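Local coordinates for aminotransferase AspB (Helicobacter pylori 26695, PDB 3EZS), which probably acts as a pyridoxal 5'-phosphate-dependent aminotransferase, moving amino groups between amino acids and keto acids, at residues V155-L160 with I189-E194; Q42-N47 with Q269-A274; E10-L15 with T334-Y339; S132-L137 with G341-G346. One frame throughout, in Å; residues are numbered along the deposited sequence.

Contact 1 (V155-L160 with I189-E194); sequences VDLVIL and ILINDE. With EDO (1,2-ethanediol), chain F.
The carboxamide of Asn192 comes up beside the carbonyl of Leu160, with Asn192 OD1 3.2 Å from Leu160 O. Both atoms are acceptors, so this is no bond. OD1 is instead taken by Ser162 N. At the other end of the amide, Asn192 ND2 reaches the anti lone pair of Glu194 OE2, 20° out of the amide plane. These two bonds fix the rotation of the amide.

The next flat group is the Asp193 carboxylate. Its OD1 accepts from Cys195 N and its OD2 bonds Tyr121 OH. The O2 of a 1,2-ethanediol molecule, probably from the crystallisation liquor, also lies 3.0 Å from Asp193 OD2.

Between these strands five backbone bonds alternate in parallel fashion. They run from Ile189 N to Asp156 O at one end to Asp193 N to Leu160 O at the other. Leu157 CD1 presses on Ile189 CG2 at 3.4 Å, tighter than usual, and also meets Ile191 CD1 at 3.8 Å. CG of Leu190 is anti to its N (chi1 -180°), which sets Leu190 CD1 3.8 Å from Val158 CB and 3.9 Å from Leu160 CD1. Trp179 of helix 173-186 packs on Val158, Leu160 and Leu190, and Ala183 of the same helix on Leu190. Strand 157-160, this helix and strand 189-193 form a beta-alpha-beta crossover in the seven-stranded mixed sheet of the large domain, as in fold type I pyridoxal phosphate enzymes.

Contact 2 (Q42-N47 with Q269-A274); sequences QDALKN and QKASEA
Ala44 sets its CB over the backbone of Ala271, 3.7 Å from Ala271 CA. Ala44 CB lies 4.1 Å from both Ala271 CB and Ala274 CB. It therefore sits between successive turns of helix 266-277. Ala271 CB faces the backbone of helix 39-46 and lies 3.8 Å from Leu45 N and 4.0 Å from Leu45 CB.

Beyond CB, Leu45 has CG anti to the backbone N (chi1 176°), which takes the side chain to Ala267 and Ile268, earlier in helix 266-277, and to Leu52 of the second subunit. Gln42 also reaches the second subunit, through a bond from its OE1 to Thr49 OG1 there. The contact thus lies next to the dimer interface.

The two helix segments run nearly antiparallel, at 150°, with axes 7.8 Å apart. Lys270 starts toward helix 39-46, but its chain bends away. Lys270 NZ forms a salt bridge with Glu273 OE1 at 2.8 Å, on the syn side of the carboxylate. Glu273 OE1 also bonds Ser63 OG of helix 62-76. Charge is thus paired along one helix and kept off the seam. The seam itself is methyl on methyl and methyl on backbone, held by van der Waals contact.

Contact 3 (E10-L15 with T334-Y339); sequences ERLRAL and TLPALY
This is a side-chain packing contact between the N-terminal helix 8-16 and the strand and 3-10 turn at 334-339. Tyr339 is its centre. Arg11 CB stands over one face of the tyrosine ring, 3.6 Å from the centroid and 8° off the normal, a CH-pi contact. Pro336 CB lies over the opposite face, toward the rim.

Arg11 bends at chi3 (69°), which brings its guanidinium back to Tyr339 CD1. Tyr339 CD1 then lies over the centre of one guanidinium face, 3.4 Å from Arg11 CZ. The two planes are 42° apart, so the groups do not stack flat.

Leu15 comes to the ring edge near its plane, with CD2 3.4 Å from Tyr339 OH and 3.9 Å from Pro336 CG. Leu12 CD1 touches Thr334 O at 3.4 Å and Pro336 CD at 3.9 Å. A water donates to both Arg11 O and Tyr339 OH, adding a polar bridge to apolar packing.

Tyr339 OH is also bonded to Glu320 at the start of helix 319-330, and Leu15 packs on Glu320 and Lys324 there. Strand 335-336 pairs with strand 349-353 at the edge of the three-stranded antiparallel sheet. Helix 8-16 therefore lies against both this edge and helix 319-330.

Contact 4 (S132-L137 with G341-G346); sequences SLLMPL and GRNRIG
Arg342 meets Leu134 first through CB, which lies 3.6 Å from Leu134 CD1. Arg342 CG follows, 3.9 Å from Leu134 CD1, and the two side chains cross at a slant. The arginine chain then bends at chi2 (-68°), and CD and NE lead away from strand 131-136. At the tip, NH1 turns back to its own backbone neighbour. Arg342 NH1 donates to Gly341 O at 2.8 Å, from 66° above the carbonyl plane, with the oxygen close to the guanidinium plane. NH1 also bonds Gln119 OE1, and NH2 forms a salt bridge with Glu122. Three acceptors thus fix the guanidinium, while the aliphatic root does the packing.

The arginine opens a type I' beta turn from Arg342 to Ile345, closed by Ile345 N to Arg342 O at 3.1 Å. Asn343 and Arg344 hold the positive phi angles of such a turn. The turn belongs to the loop joining strands 335-336 and 349-353. It rests on strand 131-136, the outermost strand on one side of the large mixed sheet.

Asn343 places OD1 3.9 Å from Leu134 CD1, so this one methyl touches both residues. Further along the strand, Ile345 CD1 lies 4.4 Å from Pro136 CB. Ile345 CG2 approaches Leu137 O at 4.3 Å. Ile345 also packs on Asn115 and Pro116, and Asn115 ND2 bonds Arg342 O.

In the fold
From the N terminus, helix 8-16 opens contact 3, helix 39-46 contact 2 and strand 131-136 contact 4. Contact 1 begins at 155-160 and closes first, at 189-194, within the loops of the other three. Contact 2 closes next, inside the loop of contact 3, joining helices 39-46 and 266-277 beside the second subunit. Contact 3 closes at 334-339 and ties the N-terminal helix to the edge of the three-stranded sheet. Contact 4 closes last and crosses contacts 2 and 3. Contacts 1 and 4 share the large sheet and touch through Met135 on Val158 and Leu160. Contacts 3 and 4 touch where Leu338 meets Arg344. Contact 2 stands apart.

Contact 1 (V155-L160 with I189-E194)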
# COMPACT_ATOMS: atom_id res chain seq x y z
N VAL A 155 20.00 17.91 11.55
CA VAL A 155 19.25 16.77 11.05
C VAL A 155 18.04 16.44 11.94
O VAL A 155 18.06 16.64 13.14
CB VAL A 155 20.18 15.53 10.85
CG1 VAL A 155 20.59 14.94 12.19
CG2 VAL A 155 19.51 14.48 9.98
N ASP A 156 16.99 15.94 11.29
CA ASP A 156 15.73 15.56 11.93
C ASP A 156 15.49 14.05 11.93
O ASP A 156 14.82 13.52 12.81
CB ASP A 156 14.57 16.22 11.17
CG ASP A 156 14.65 17.73 11.18
OD1 ASP A 156 14.82 18.30 12.28
OD2 ASP A 156 14.50 18.37 10.11
N LEU A 157 16.01 13.37 10.93
CA LEU A 157 15.81 11.95 10.75
C LEU A 157 17.06 11.40 10.10
O LEU A 157 17.56 11.98 9.14
CB LEU A 157 14.59 11.70 9.85
CG LEU A 157 14.31 10.25 9.41
CD1 LEU A 157 13.87 9.45 10.61
CD2 LEU A 157 13.26 10.18 8.34
N VAL A 158 17.60 10.32 10.66
CA VAL A 158 18.76 9.64 10.09
C VAL A 158 18.36 8.20 9.77
O VAL A 158 17.79 7.49 10.62
CB VAL A 158 19.97 9.62 11.03
CG1 VAL A 158 21.12 8.81 10.38
CG2 VAL A 158 20.41 11.04 11.36
N ILE A 159 18.64 7.79 8.54
CA ILE A 159 18.36 6.44 8.07
C ILE A 159 19.66 5.71 7.83
O ILE A 159 20.47 6.15 7.01
CB ILE A 159 17.58 6.43 6.74
CG1 ILE A 159 16.27 7.20 6.85
CG2 ILE A 159 17.30 4.99 6.30
CD1 ILE A 159 15.55 7.37 5.53
N LEU A 160 19.89 4.64 8.58
CA LEU A 160 21.04 3.77 8.37
C LEU A 160 20.52 2.52 7.68
O LEU A 160 19.30 2.25 7.68
CB LEU A 160 21.70 3.40 9.70
CG LEU A 160 22.18 4.55 10.60
CD1 LEU A 160 22.59 3.98 11.97
CD2 LEU A 160 23.32 5.36 9.96
N ILE A 189 15.32 11.58 15.02
CA ILE A 189 14.78 10.25 14.83
C ILE A 189 15.80 9.42 14.06
O ILE A 189 16.34 9.87 13.06
CB ILE A 189 13.42 10.27 14.08
CG1 ILE A 189 12.40 11.14 14.83
CG2 ILE A 189 12.90 8.83 13.85
CD1 ILE A 189 12.26 10.81 16.30
N LEU A 190 16.05 8.20 14.55
CA LEU A 190 17.04 7.30 13.98
C LEU A 190 16.40 5.97 13.58
O LEU A 190 15.81 5.31 14.41
CB LEU A 190 18.13 7.01 15.02
CG LEU A 190 19.28 6.08 14.62
CD1 LEU A 190 20.15 6.68 13.50
CD2 LEU A 190 20.11 5.75 15.85
N ILE A 191 16.57 5.58 12.32
CA ILE A 191 16.02 4.33 11.79
C ILE A 191 17.12 3.47 11.18
O ILE A 191 18.03 3.99 10.56
CB ILE A 191 15.03 4.61 10.62
CG1 ILE A 191 13.79 5.37 11.10
CG2 ILE A 191 14.60 3.32 9.92
CD1 ILE A 191 12.93 5.87 9.91
N ASN A 192 17.03 2.15 11.36
CA ASN A 192 17.90 1.26 10.63
C ASN A 192 17.04 0.35 9.74
O ASN A 192 16.09 -0.28 10.20
CB ASN A 192 18.79 0.42 11.55
CG ASN A 192 19.86 -0.38 10.78
OD1 ASN A 192 20.29 0.01 9.69
ND2 ASN A 192 20.29 -1.50 11.35
N ASP A 193 17.33 0.38 8.44
CA ASP A 193 16.73 -0.52 7.47
C ASP A 193 17.47 -1.83 7.70
O ASP A 193 18.61 -2.00 7.26
CB ASP A 193 16.97 0.03 6.07
CG ASP A 193 16.55 -0.92 4.96
OD1 ASP A 193 16.23 -2.09 5.23
OD2 ASP A 193 16.58 -0.46 3.80
N GLU A 194 16.83 -2.75 8.43
CA GLU A 194 17.44 -4.03 8.79
C GLU A 194 16.99 -5.21 7.93
O GLU A 194 16.94 -6.35 8.40
CB GLU A 194 17.17 -4.31 10.28
CG GLU A 194 17.83 -3.30 11.15
CD GLU A 194 17.83 -3.60 12.64
OE1 GLU A 194 17.03 -4.42 13.16
OE2 GLU A 194 18.66 -2.96 13.29
C1 EDO F . 17.62 -2.86 -0.15
O1 EDO F . 16.53 -3.78 0.05
C2 EDO F . 17.61 -1.83 1.00
O2 EDO F . 18.43 -2.16 2.12

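Contact 2 (Q42-N47 with Q269-A274)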
# COMPACT_ATOMS: atom_id res chain seq x y z
N GLN A 42 3.51 -22.04 0.95
CA GLN A 42 2.53 -22.15 -0.10
C GLN A 42 1.28 -22.89 0.36
O GLN A 42 0.19 -22.49 0.02
CB GLN A 42 3.12 -22.87 -1.32
CG GLN A 42 4.31 -22.14 -1.99
CD GLN A 42 4.64 -22.75 -3.34
OE1 GLN A 42 3.74 -22.94 -4.16
NE2 GLN A 42 5.94 -23.05 -3.60
N ASP A 43 1.46 -23.99 1.10
CA ASP A 43 0.34 -24.76 1.64
C ASP A 43 -0.50 -23.96 2.65
O ASP A 43 -1.72 -24.13 2.72
CB ASP A 43 0.83 -26.06 2.30
CG ASP A 43 1.33 -27.11 1.29
OD1 ASP A 43 1.03 -27.00 0.07
OD2 ASP A 43 2.01 -28.05 1.74
N ALA A 44 0.14 -23.10 3.43
CA ALA A 44 -0.58 -22.24 4.38
C ALA A 44 -1.52 -21.31 3.59
O ALA A 44 -2.66 -21.12 3.97
CB ALA A 44 0.40 -21.43 5.21
N LEU A 45 -1.02 -20.76 2.48
CA LEU A 45 -1.83 -19.90 1.61
C LEU A 45 -3.00 -20.68 1.04
O LEU A 45 -4.14 -20.23 1.13
CB LEU A 45 -0.99 -19.28 0.48
CG LEU A 45 -1.68 -18.43 -0.60
CD1 LEU A 45 -2.60 -17.36 -0.02
CD2 LEU A 45 -0.63 -17.80 -1.53
N LYS A 46 -2.73 -21.87 0.48
CA LYS A 46 -3.77 -22.71 -0.11
C LYS A 46 -4.85 -23.05 0.88
O LYS A 46 -6.02 -22.98 0.55
CB LYS A 46 -3.23 -24.03 -0.67
CG LYS A 46 -2.31 -23.87 -1.85
CD LYS A 46 -1.96 -25.19 -2.57
CE LYS A 46 -0.79 -24.93 -3.55
NZ LYS A 46 -0.59 -25.95 -4.62
N ASN A 47 -4.46 -23.37 2.11
CA ASN A 47 -5.43 -23.81 3.12
C ASN A 47 -6.29 -22.73 3.76
O ASN A 47 -7.20 -23.07 4.52
CB ASN A 47 -4.73 -24.64 4.21
CG ASN A 47 -4.13 -25.94 3.68
OD1 ASN A 47 -4.62 -26.52 2.71
ND2 ASN A 47 -3.05 -26.40 4.32
N GLN A 269 -1.63 -13.33 4.99
CA GLN A 269 -1.15 -13.13 6.34
C GLN A 269 -0.92 -14.46 7.08
O GLN A 269 0.01 -14.55 7.87
CB GLN A 269 -2.12 -12.28 7.14
CG GLN A 269 -2.44 -10.89 6.54
CD GLN A 269 -3.21 -10.02 7.51
OE1 GLN A 269 -2.90 -10.03 8.70
NE2 GLN A 269 -4.19 -9.26 7.02
N LYS A 270 -1.76 -15.48 6.84
CA LYS A 270 -1.51 -16.81 7.45
C LYS A 270 -0.21 -17.41 6.95
O LYS A 270 0.55 -17.98 7.75
CB LYS A 270 -2.65 -17.84 7.21
CG LYS A 270 -3.71 -17.90 8.28
CD LYS A 270 -3.17 -18.36 9.65
CE LYS A 270 -4.19 -18.09 10.77
NZ LYS A 270 -3.54 -17.96 12.12
N ALA A 271 0.02 -17.34 5.64
CA ALA A 271 1.27 -17.84 5.05
C ALA A 271 2.49 -17.03 5.57
O ALA A 271 3.57 -17.60 5.83
CB ALA A 271 1.21 -17.82 3.51
N SER A 272 2.30 -15.72 5.74
CA SER A 272 3.35 -14.87 6.33
C SER A 272 3.62 -15.32 7.75
O SER A 272 4.77 -15.41 8.16
CB SER A 272 2.93 -13.42 6.38
OG SER A 272 2.82 -12.90 5.09
N GLU A 273 2.56 -15.61 8.49
CA GLU A 273 2.68 -16.05 9.88
C GLU A 273 3.45 -17.37 9.97
O GLU A 273 4.31 -17.53 10.84
CB GLU A 273 1.30 -16.22 10.49
CG GLU A 273 1.31 -16.63 11.96
CD GLU A 273 -0.06 -17.03 12.45
OE1 GLU A 273 -1.06 -16.64 11.83
OE2 GLU A 273 -0.13 -17.75 13.48
N ALA A 274 3.14 -18.32 9.09
CA ALA A 274 3.83 -19.60 9.07
C ALA A 274 5.32 -19.37 8.81
O ALA A 274 6.16 -19.98 9.46
CB ALA A 274 3.21 -20.54 8.02

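Contact 3 (E10-L15 with T334-Y339)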
# COMPACT_ATOMS: atom_id res chain seq x y z
N GLU A 10 17.10 0.99 -15.21
CA GLU A 10 16.93 1.76 -16.46
C GLU A 10 18.26 2.34 -16.93
O GLU A 10 18.55 2.39 -18.14
CB GLU A 10 15.94 2.90 -16.29
CG GLU A 10 14.53 2.47 -15.91
CD GLU A 10 13.56 3.66 -15.77
OE1 GLU A 10 14.03 4.79 -15.54
OE2 GLU A 10 12.33 3.44 -15.87
N ARG A 11 19.06 2.80 -15.98
CA ARG A 11 20.37 3.33 -16.31
C ARG A 11 21.25 2.20 -16.88
O ARG A 11 22.04 2.43 -17.80
CB ARG A 11 21.01 4.00 -15.08
CG ARG A 11 20.19 5.19 -14.53
CD ARG A 11 20.91 5.98 -13.43
NE ARG A 11 22.06 6.71 -13.94
CZ ARG A 11 22.94 7.39 -13.19
NH1 ARG A 11 22.83 7.44 -11.86
NH2 ARG A 11 23.95 8.02 -13.77
N LEU A 12 21.10 1.00 -16.34
CA LEU A 12 21.85 -0.18 -16.77
C LEU A 12 21.38 -0.63 -18.16
O LEU A 12 22.20 -0.91 -19.05
CB LEU A 12 21.66 -1.30 -15.75
CG LEU A 12 22.41 -2.62 -16.01
CD1 LEU A 12 23.89 -2.39 -16.20
CD2 LEU A 12 22.15 -3.64 -14.88
N ARG A 13 20.07 -0.70 -18.35
CA ARG A 13 19.50 -1.03 -19.65
C ARG A 13 20.04 -0.06 -20.70
O ARG A 13 20.45 -0.49 -21.78
CB ARG A 13 17.97 -0.98 -19.60
CG ARG A 13 17.24 -1.46 -20.87
CD ARG A 13 15.73 -1.63 -20.57
NE ARG A 13 15.13 -0.36 -20.11
CZ ARG A 13 13.94 -0.23 -19.52
NH1 ARG A 13 13.16 -1.29 -19.29
NH2 ARG A 13 13.53 0.98 -19.14
N ALA A 14 20.07 1.23 -20.37
CA ALA A 14 20.58 2.27 -21.29
C ALA A 14 22.05 2.08 -21.62
O ALA A 14 22.45 2.23 -22.76
CB ALA A 14 20.36 3.67 -20.72
N LEU A 15 22.85 1.76 -20.60
CA LEU A 15 24.28 1.52 -20.77
C LEU A 15 24.60 0.35 -21.73
O LEU A 15 25.52 0.42 -22.53
CB LEU A 15 24.92 1.22 -19.42
CG LEU A 15 26.43 0.98 -19.40
CD1 LEU A 15 27.26 2.26 -19.72
CD2 LEU A 15 26.83 0.38 -18.09
N THR A 334 26.47 -6.94 -14.65
CA THR A 334 26.85 -6.39 -13.35
C THR A 334 26.28 -4.97 -13.27
O THR A 334 25.96 -4.37 -14.29
CB THR A 334 28.39 -6.40 -13.14
OG1 THR A 334 29.02 -5.47 -14.04
CG2 THR A 334 28.96 -7.83 -13.38
N LEU A 335 26.16 -4.43 -12.05
CA LEU A 335 25.59 -3.11 -11.82
C LEU A 335 26.66 -2.08 -11.42
O LEU A 335 27.26 -2.20 -10.34
CB LEU A 335 24.53 -3.18 -10.70
CG LEU A 335 23.80 -1.88 -10.29
CD1 LEU A 335 22.97 -1.29 -11.47
CD2 LEU A 335 22.91 -2.10 -9.05
N PRO A 336 26.93 -1.09 -12.29
CA PRO A 336 27.83 -0.02 -11.89
C PRO A 336 27.26 0.69 -10.65
O PRO A 336 26.07 1.08 -10.65
CB PRO A 336 27.81 0.92 -13.09
CG PRO A 336 27.40 0.12 -14.21
CD PRO A 336 26.45 -0.90 -13.67
N ALA A 337 28.09 0.84 -9.61
CA ALA A 337 27.64 1.45 -8.35
C ALA A 337 27.31 2.93 -8.48
O ALA A 337 26.65 3.50 -7.60
CB ALA A 337 28.65 1.21 -7.22
N LEU A 338 27.76 3.55 -9.57
CA LEU A 338 27.47 4.95 -9.85
C LEU A 338 25.96 5.17 -9.86
O LEU A 338 25.45 6.18 -9.33
CB LEU A 338 28.07 5.34 -11.20
CG LEU A 338 28.10 6.82 -11.61
CD1 LEU A 338 29.22 7.60 -10.85
CD2 LEU A 338 28.29 6.89 -13.15
N TYR A 339 25.24 4.18 -10.40
CA TYR A 339 23.79 4.22 -10.51
C TYR A 339 23.04 4.08 -9.19
O TYR A 339 21.82 4.20 -9.17
CB TYR A 339 23.28 3.15 -11.50
CG TYR A 339 23.91 3.16 -12.87
CD1 TYR A 339 24.44 4.33 -13.43
CD2 TYR A 339 23.89 2.02 -13.66
CE1 TYR A 339 25.00 4.34 -14.71
CE2 TYR A 339 24.43 2.02 -14.95
CZ TYR A 339 24.99 3.18 -15.46
OH TYR A 339 25.54 3.18 -16.72
O HOH W 1 23.27 4.84 -18.25

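Contact 4 (S132-L137 with G341-G346)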
# COMPACT_ATOMS: atom_id res chain seq x y z
N SER A 132 18.41 16.57 1.79
CA SER A 132 19.13 15.31 2.00
C SER A 132 20.58 15.61 2.36
O SER A 132 21.22 16.41 1.70
CB SER A 132 19.09 14.45 0.74
OG SER A 132 17.80 13.96 0.45
N LEU A 133 21.08 14.97 3.42
CA LEU A 133 22.48 15.05 3.82
C LEU A 133 23.03 13.67 3.56
O LEU A 133 22.66 12.71 4.24
CB LEU A 133 22.61 15.39 5.30
CG LEU A 133 22.40 16.83 5.73
CD1 LEU A 133 22.43 16.93 7.26
CD2 LEU A 133 23.45 17.74 5.11
N LEU A 134 23.90 13.55 2.56
CA LEU A 134 24.42 12.26 2.13
C LEU A 134 25.71 11.90 2.87
O LEU A 134 26.63 12.70 2.92
CB LEU A 134 24.63 12.25 0.63
CG LEU A 134 23.40 12.43 -0.27
CD1 LEU A 134 23.81 12.34 -1.74
CD2 LEU A 134 22.32 11.41 0.02
N MSE A 135 25.75 10.71 3.46
CA MSE A 135 26.91 10.26 4.22
C MSE A 135 27.67 9.29 3.35
O MSE A 135 27.29 8.11 3.29
CB MSE A 135 26.46 9.58 5.52
CG MSE A 135 25.82 10.54 6.51
SE MSE A 135 25.10 9.71 8.13
CE MSE A 135 23.84 8.42 7.37
N PRO A 136 28.76 9.75 2.70
CA PRO A 136 29.41 8.81 1.79
C PRO A 136 30.03 7.60 2.49
O PRO A 136 30.51 7.71 3.62
CB PRO A 136 30.48 9.65 1.09
CG PRO A 136 30.24 11.08 1.52
CD PRO A 136 29.51 11.02 2.79
N LEU A 137 29.97 6.45 1.80
CA LEU A 137 30.59 5.21 2.24
C LEU A 137 31.71 4.92 1.23
O LEU A 137 31.44 4.54 0.08
CB LEU A 137 29.58 4.07 2.22
CG LEU A 137 28.29 4.23 3.01
CD1 LEU A 137 27.38 3.00 2.74
CD2 LEU A 137 28.57 4.43 4.49
N GLY A 341 24.32 5.86 -6.42
CA GLY A 341 24.79 6.98 -5.63
C GLY A 341 24.65 8.32 -6.29
O GLY A 341 24.11 8.44 -7.37
N ARG A 342 25.14 9.33 -5.58
CA ARG A 342 25.19 10.72 -6.03
C ARG A 342 26.62 11.23 -5.86
O ARG A 342 27.43 10.60 -5.17
CB ARG A 342 24.22 11.57 -5.19
CG ARG A 342 22.74 11.20 -5.30
CD ARG A 342 22.19 11.51 -6.68
NE ARG A 342 20.82 11.05 -6.90
CZ ARG A 342 20.46 9.79 -7.17
NH1 ARG A 342 21.34 8.80 -7.24
NH2 ARG A 342 19.18 9.49 -7.36
N ASN A 343 26.90 12.37 -6.49
CA ASN A 343 28.20 13.04 -6.45
C ASN A 343 29.34 12.14 -6.86
O ASN A 343 30.42 12.24 -6.29
CB ASN A 343 28.48 13.65 -5.07
CG ASN A 343 27.33 14.49 -4.55
OD1 ASN A 343 26.77 14.21 -3.49
ND2 ASN A 343 26.93 15.47 -5.33
N ARG A 344 29.08 11.28 -7.84
CA ARG A 344 30.06 10.34 -8.41
C ARG A 344 30.56 9.22 -7.46
O ARG A 344 31.50 8.50 -7.78
CB ARG A 344 31.24 11.08 -9.08
CG ARG A 344 30.86 11.95 -10.30
N ILE A 345 29.91 9.04 -6.32
CA ILE A 345 30.27 7.95 -5.42
C ILE A 345 29.85 6.66 -6.13
O ILE A 345 28.76 6.60 -6.72
CB ILE A 345 29.57 8.09 -4.04
CG1 ILE A 345 29.97 9.39 -3.35
CG2 ILE A 345 29.86 6.89 -3.16
CD1 ILE A 345 31.50 9.59 -3.15
N GLY A 346 30.72 5.66 -6.11
CA GLY A 346 30.45 4.36 -6.75
C GLY A 346 31.09 4.19 -8.12
O GLY A 346 31.07 3.08 -8.67